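Long-range contact in geranyl diphosphate synthase small subunit (Antirrhinum majus, PDB 3QKC), which probably partners a catalytic large subunit in a heteromeric prenyltransferase that makes geranyl diphosphate, the C10 precursor of monoterpenes: residues A[204-215]-A[233-244]. Residues are numbered along the deposited sequence; the frame is centred on the assembly and turned at random.
Sequences KLRRFGLYVGTV and LKELAVKELESF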
loop_
_atom_site.group_PDB
_atom_site.type_symbol
_atom_site.label_atom_id
_atom_site.label_comp_id
_atom_site.label_asym_id
_atom_site.label_seq_id
_atom_site.Cartn_x
_atom_site.Cartn_y
_atom_site.Cartn_z
ATOM N N LYS A 204 1.527 0.300 -25.108
ATOM C CA LYS A 204 0.338 0.498 -25.929
ATOM C C LYS A 204 -0.959 0.188 -25.173
ATOM O O LYS A 204 -1.908 0.975 -25.217
ATOM C CB LYS A 204 0.432 -0.297 -27.234
ATOM C CG LYS A 204 1.369 0.334 -28.278
ATOM C CD LYS A 204 1.154 -0.248 -29.664
ATOM C CE LYS A 204 1.786 0.622 -30.749
ATOM N NZ LYS A 204 0.893 1.745 -31.176
ATOM N N LEU A 205 -0.988 -0.945 -24.471
ATOM C CA LEU A 205 -2.153 -1.302 -23.663
ATOM C C LEU A 205 -2.303 -0.360 -22.490
ATOM O O LEU A 205 -3.426 -0.075 -22.059
ATOM C CB LEU A 205 -2.100 -2.761 -23.205
ATOM C CG LEU A 205 -2.668 -3.699 -24.282
ATOM C CD1 LEU A 205 -2.021 -5.080 -24.228
ATOM C CD2 LEU A 205 -4.214 -3.781 -24.227
ATOM N N ARG A 206 -1.170 0.145 -21.995
ATOM C CA ARG A 206 -1.195 1.138 -20.930
ATOM C C ARG A 206 -1.905 2.397 -21.412
ATOM O O ARG A 206 -2.797 2.912 -20.732
ATOM C CB ARG A 206 0.210 1.476 -20.420
ATOM C CG ARG A 206 0.189 2.183 -19.057
ATOM C CD ARG A 206 1.554 2.730 -18.683
ATOM N NE ARG A 206 2.375 1.768 -17.945
ATOM C CZ ARG A 206 3.362 1.052 -18.485
ATOM N NH1 ARG A 206 4.068 0.214 -17.736
ATOM N NH2 ARG A 206 3.656 1.174 -19.773
ATOM N N ARG A 207 -1.514 2.874 -22.595
ATOM C CA ARG A 207 -2.155 4.035 -23.204
ATOM C C ARG A 207 -3.622 3.726 -23.475
ATOM O O ARG A 207 -4.492 4.549 -23.188
ATOM C CB ARG A 207 -1.432 4.481 -24.481
ATOM C CG ARG A 207 -0.049 5.072 -24.219
ATOM C CD ARG A 207 0.470 5.920 -25.392
ATOM N NE ARG A 207 0.707 5.142 -26.617
ATOM C CZ ARG A 207 1.730 4.305 -26.804
ATOM N NH1 ARG A 207 2.624 4.089 -25.846
ATOM N NH2 ARG A 207 1.849 3.658 -27.950
ATOM N N PHE A 208 -3.898 2.525 -23.987
ATOM C CA PHE A 208 -5.284 2.103 -24.164
ATOM C C PHE A 208 -6.100 2.297 -22.892
ATOM O O PHE A 208 -7.144 2.939 -22.925
ATOM C CB PHE A 208 -5.416 0.649 -24.621
ATOM C CG PHE A 208 -6.851 0.213 -24.762
ATOM C CD1 PHE A 208 -7.577 0.532 -25.913
ATOM C CD2 PHE A 208 -7.500 -0.461 -23.722
ATOM C CE1 PHE A 208 -8.926 0.159 -26.038
ATOM C CE2 PHE A 208 -8.843 -0.835 -23.842
ATOM C CZ PHE A 208 -9.556 -0.528 -25.003
ATOM N N GLY A 209 -5.617 1.725 -21.787
ATOM C CA GLY A 209 -6.313 1.792 -20.506
ATOM C C GLY A 209 -6.560 3.213 -20.074
ATOM O O GLY A 209 -7.661 3.558 -19.665
ATOM N N LEU A 210 -5.534 4.053 -20.194
ATOM C CA LEU A 210 -5.668 5.471 -19.864
ATOM C C LEU A 210 -6.832 6.134 -20.584
ATOM O O LEU A 210 -7.600 6.876 -19.958
ATOM C CB LEU A 210 -4.377 6.238 -20.137
ATOM C CG LEU A 210 -4.216 7.644 -19.532
ATOM C CD1 LEU A 210 -4.278 7.637 -18.003
ATOM C CD2 LEU A 210 -2.896 8.271 -19.999
ATOM N N TYR A 211 -6.961 5.872 -21.886
ATOM C CA TYR A 211 -7.984 6.524 -22.693
ATOM C C TYR A 211 -9.391 6.073 -22.286
ATOM O O TYR A 211 -10.244 6.905 -22.008
ATOM C CB TYR A 211 -7.749 6.320 -24.202
ATOM C CG TYR A 211 -6.387 6.759 -24.715
ATOM C CD1 TYR A 211 -5.708 5.991 -25.662
ATOM C CD2 TYR A 211 -5.777 7.934 -24.258
ATOM C CE1 TYR A 211 -4.450 6.378 -26.149
ATOM C CE2 TYR A 211 -4.519 8.327 -24.722
ATOM C CZ TYR A 211 -3.868 7.547 -25.674
ATOM O OH TYR A 211 -2.642 7.917 -26.155
ATOM N N VAL A 212 -9.622 4.764 -22.237
ATOM C CA VAL A 212 -10.927 4.247 -21.798
ATOM C C VAL A 212 -11.260 4.548 -20.331
ATOM O O VAL A 212 -12.427 4.751 -19.997
ATOM C CB VAL A 212 -11.112 2.739 -22.111
ATOM C CG1 VAL A 212 -11.174 2.528 -23.635
ATOM C CG2 VAL A 212 -10.016 1.884 -21.479
ATOM N N GLY A 213 -10.242 4.598 -19.468
ATOM C CA GLY A 213 -10.441 4.963 -18.071
ATOM C C GLY A 213 -10.819 6.415 -17.906
ATOM O O GLY A 213 -11.723 6.755 -17.120
ATOM N N THR A 214 -10.137 7.289 -18.656
ATOM C CA THR A 214 -10.525 8.693 -18.706
ATOM C C THR A 214 -11.976 8.849 -19.198
ATOM O O THR A 214 -12.756 9.610 -18.615
ATOM C CB THR A 214 -9.558 9.526 -19.564
ATOM O OG1 THR A 214 -8.225 9.395 -19.046
ATOM C CG2 THR A 214 -9.966 11.000 -19.566
ATOM N N VAL A 215 -12.341 8.127 -20.255
ATOM C CA VAL A 215 -13.738 8.126 -20.729
ATOM C C VAL A 215 -14.710 7.653 -19.631
ATOM O O VAL A 215 -15.712 8.304 -19.375
ATOM C CB VAL A 215 -13.908 7.317 -22.032
ATOM C CG1 VAL A 215 -15.400 7.035 -22.336
ATOM C CG2 VAL A 215 -13.237 8.053 -23.193
ATOM N N LEU A 233 -11.005 10.733 -27.402
ATOM C CA LEU A 233 -10.302 9.685 -26.629
ATOM C C LEU A 233 -10.630 8.257 -27.069
ATOM O O LEU A 233 -9.743 7.403 -27.106
ATOM C CB LEU A 233 -10.522 9.851 -25.116
ATOM C CG LEU A 233 -9.775 11.003 -24.429
ATOM C CD1 LEU A 233 -10.560 11.502 -23.233
ATOM C CD2 LEU A 233 -8.350 10.641 -24.022
ATOM N N LYS A 234 -11.891 8.010 -27.416
ATOM C CA LYS A 234 -12.304 6.709 -27.960
ATOM C C LYS A 234 -11.531 6.330 -29.220
ATOM O O LYS A 234 -11.192 5.161 -29.417
ATOM C CB LYS A 234 -13.806 6.682 -28.256
ATOM C CG LYS A 234 -14.677 6.589 -27.016
ATOM C CD LYS A 234 -16.090 6.161 -27.364
ATOM C CE LYS A 234 -16.858 5.815 -26.102
ATOM N NZ LYS A 234 -18.108 5.077 -26.439
ATOM N N GLU A 235 -11.263 7.325 -30.063
ATOM C CA GLU A 235 -10.509 7.122 -31.302
ATOM C C GLU A 235 -9.067 6.729 -31.012
ATOM O O GLU A 235 -8.523 5.850 -31.673
ATOM C CB GLU A 235 -10.558 8.372 -32.188
ATOM C CG GLU A 235 -11.924 8.620 -32.807
ATOM C CD GLU A 235 -11.898 9.668 -33.899
ATOM O OE1 GLU A 235 -12.254 9.320 -35.046
ATOM O OE2 GLU A 235 -11.525 10.834 -33.618
ATOM N N LEU A 236 -8.463 7.379 -30.014
ATOM C CA LEU A 236 -7.111 7.036 -29.574
ATOM C C LEU A 236 -7.048 5.623 -29.005
ATOM O O LEU A 236 -6.063 4.909 -29.212
ATOM C CB LEU A 236 -6.589 8.040 -28.545
ATOM C CG LEU A 236 -6.273 9.457 -29.016
ATOM C CD1 LEU A 236 -5.937 10.320 -27.809
ATOM C CD2 LEU A 236 -5.133 9.481 -30.040
ATOM N N ALA A 237 -8.105 5.223 -28.297
ATOM C CA ALA A 237 -8.196 3.874 -27.742
ATOM C C ALA A 237 -8.155 2.844 -28.865
ATOM O O ALA A 237 -7.409 1.865 -28.791
ATOM C CB ALA A 237 -9.453 3.717 -26.901
ATOM N N VAL A 238 -8.929 3.088 -29.920
ATOM C CA VAL A 238 -8.929 2.198 -31.075
ATOM C C VAL A 238 -7.526 2.096 -31.709
ATOM O O VAL A 238 -7.057 0.989 -31.970
ATOM C CB VAL A 238 -10.067 2.545 -32.094
ATOM C CG1 VAL A 238 -9.527 3.233 -33.366
ATOM C CG2 VAL A 238 -10.827 1.287 -32.469
ATOM N N LYS A 239 -6.847 3.233 -31.889
ATOM C CA LYS A 239 -5.505 3.263 -32.499
ATOM C C LYS A 239 -4.587 2.236 -31.857
ATOM O O LYS A 239 -3.949 1.442 -32.559
ATOM C CB LYS A 239 -4.828 4.640 -32.364
ATOM C CG LYS A 239 -5.726 5.858 -32.478
ATOM C CD LYS A 239 -5.967 6.293 -33.916
ATOM C CE LYS A 239 -6.385 7.768 -33.972
ATOM N NZ LYS A 239 -5.302 8.695 -33.497
ATOM N N GLU A 240 -4.523 2.271 -30.523
ATOM C CA GLU A 240 -3.668 1.374 -29.753
ATOM C C GLU A 240 -4.016 -0.093 -30.001
ATOM O O GLU A 240 -3.131 -0.938 -30.124
ATOM C CB GLU A 240 -3.725 1.712 -28.254
ATOM C CG GLU A 240 -3.277 3.144 -27.886
ATOM C CD GLU A 240 -1.833 3.468 -28.282
ATOM O OE1 GLU A 240 -1.064 2.544 -28.614
ATOM O OE2 GLU A 240 -1.457 4.659 -28.242
ATOM N N LEU A 241 -5.308 -0.382 -30.116
ATOM C CA LEU A 241 -5.773 -1.746 -30.340
ATOM C C LEU A 241 -5.310 -2.373 -31.655
ATOM O O LEU A 241 -5.100 -3.584 -31.723
ATOM C CB LEU A 241 -7.296 -1.817 -30.230
ATOM C CG LEU A 241 -7.804 -1.757 -28.793
ATOM C CD1 LEU A 241 -9.276 -2.114 -28.744
ATOM C CD2 LEU A 241 -6.992 -2.684 -27.874
ATOM N N GLU A 242 -5.139 -1.544 -32.681
ATOM C CA GLU A 242 -4.765 -2.007 -34.023
ATOM C C GLU A 242 -3.515 -2.900 -34.060
ATOM O O GLU A 242 -3.381 -3.753 -34.945
ATOM C CB GLU A 242 -4.585 -0.820 -34.977
ATOM C CG GLU A 242 -5.821 0.062 -35.114
ATOM C CD GLU A 242 -5.873 0.808 -36.435
ATOM O OE1 GLU A 242 -6.992 1.004 -36.947
ATOM O OE2 GLU A 242 -4.809 1.191 -36.969
ATOM N N SER A 243 -2.613 -2.708 -33.103
ATOM C CA SER A 243 -1.369 -3.475 -33.051
ATOM C C SER A 243 -1.568 -4.911 -32.547
ATOM O O SER A 243 -0.652 -5.733 -32.620
ATOM C CB SER A 243 -0.336 -2.744 -32.192
ATOM O OG SER A 243 -0.045 -1.465 -32.737
ATOM N N PHE A 244 -2.764 -5.202 -32.041
ATOM C CA PHE A 244 -3.094 -6.524 -31.517
ATOM C C PHE A 244 -4.168 -7.159 -32.390
ATOM O O PHE A 244 -4.581 -6.566 -33.386
ATOM C CB PHE A 244 -3.574 -6.412 -30.064
ATOM C CG PHE A 244 -2.630 -5.652 -29.173
ATOM C CD1 PHE A 244 -1.635 -6.317 -28.467
ATOM C CD2 PHE A 244 -2.724 -4.268 -29.055
ATOM C CE1 PHE A 244 -0.753 -5.620 -27.654
ATOM C CE2 PHE A 244 -1.847 -3.560 -28.246
ATOM C CZ PHE A 244 -0.856 -4.234 -27.544
#
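Glu240 meets two basic side chains of helix 199-219 at once. Its OE2 takes the NE of Arg207 at 2.7 Å, from above the carboxylate plane, while OE1 receives weak bonds from Arg207 NH2 and Lys204 NZ. Arg207 thus reaches both oxygens, but with the guanidinium and carboxylate planes 74° apart the pairing is not coplanar. A bend at chi2 of Glu240 (-60°) brings the carboxylate to both basic groups, and Glu240 CG lies at the edge of the Tyr211 ring. The Tyr211 side chain is a knob in the hole formed by Leu233, Leu236, Ala237 and Glu240: Leu236 CB sits over one ring face, 3.8 Å from the centroid in a CH-pi contact, with Arg207 O over the opposite face. With an alanine in place of Tyr211, Leu236 would probably lose its aromatic cover and Glu240 the ring beside its CG. Deeper, Phe208 has CG anti to the backbone N (chi1 178°), which carries CE1 to 3.7 Å from Ala237 CB; Leu241 CD2 covers a face. Beyond the helix end, Phe244 CZ rests 3.6 Å from Leu205 CD1. Around them, helices 48-59 and 248-255 pack on Phe208 and Phe244. Segments 204-215 and 233-241 run antiparallel, axes 8.5 Å apart at closest approach, in the all-helical prenyltransferase fold. The chemistry thus divides into an apolar inner seam and a salt-bridge network, where two cations probably favour an ionised Glu240.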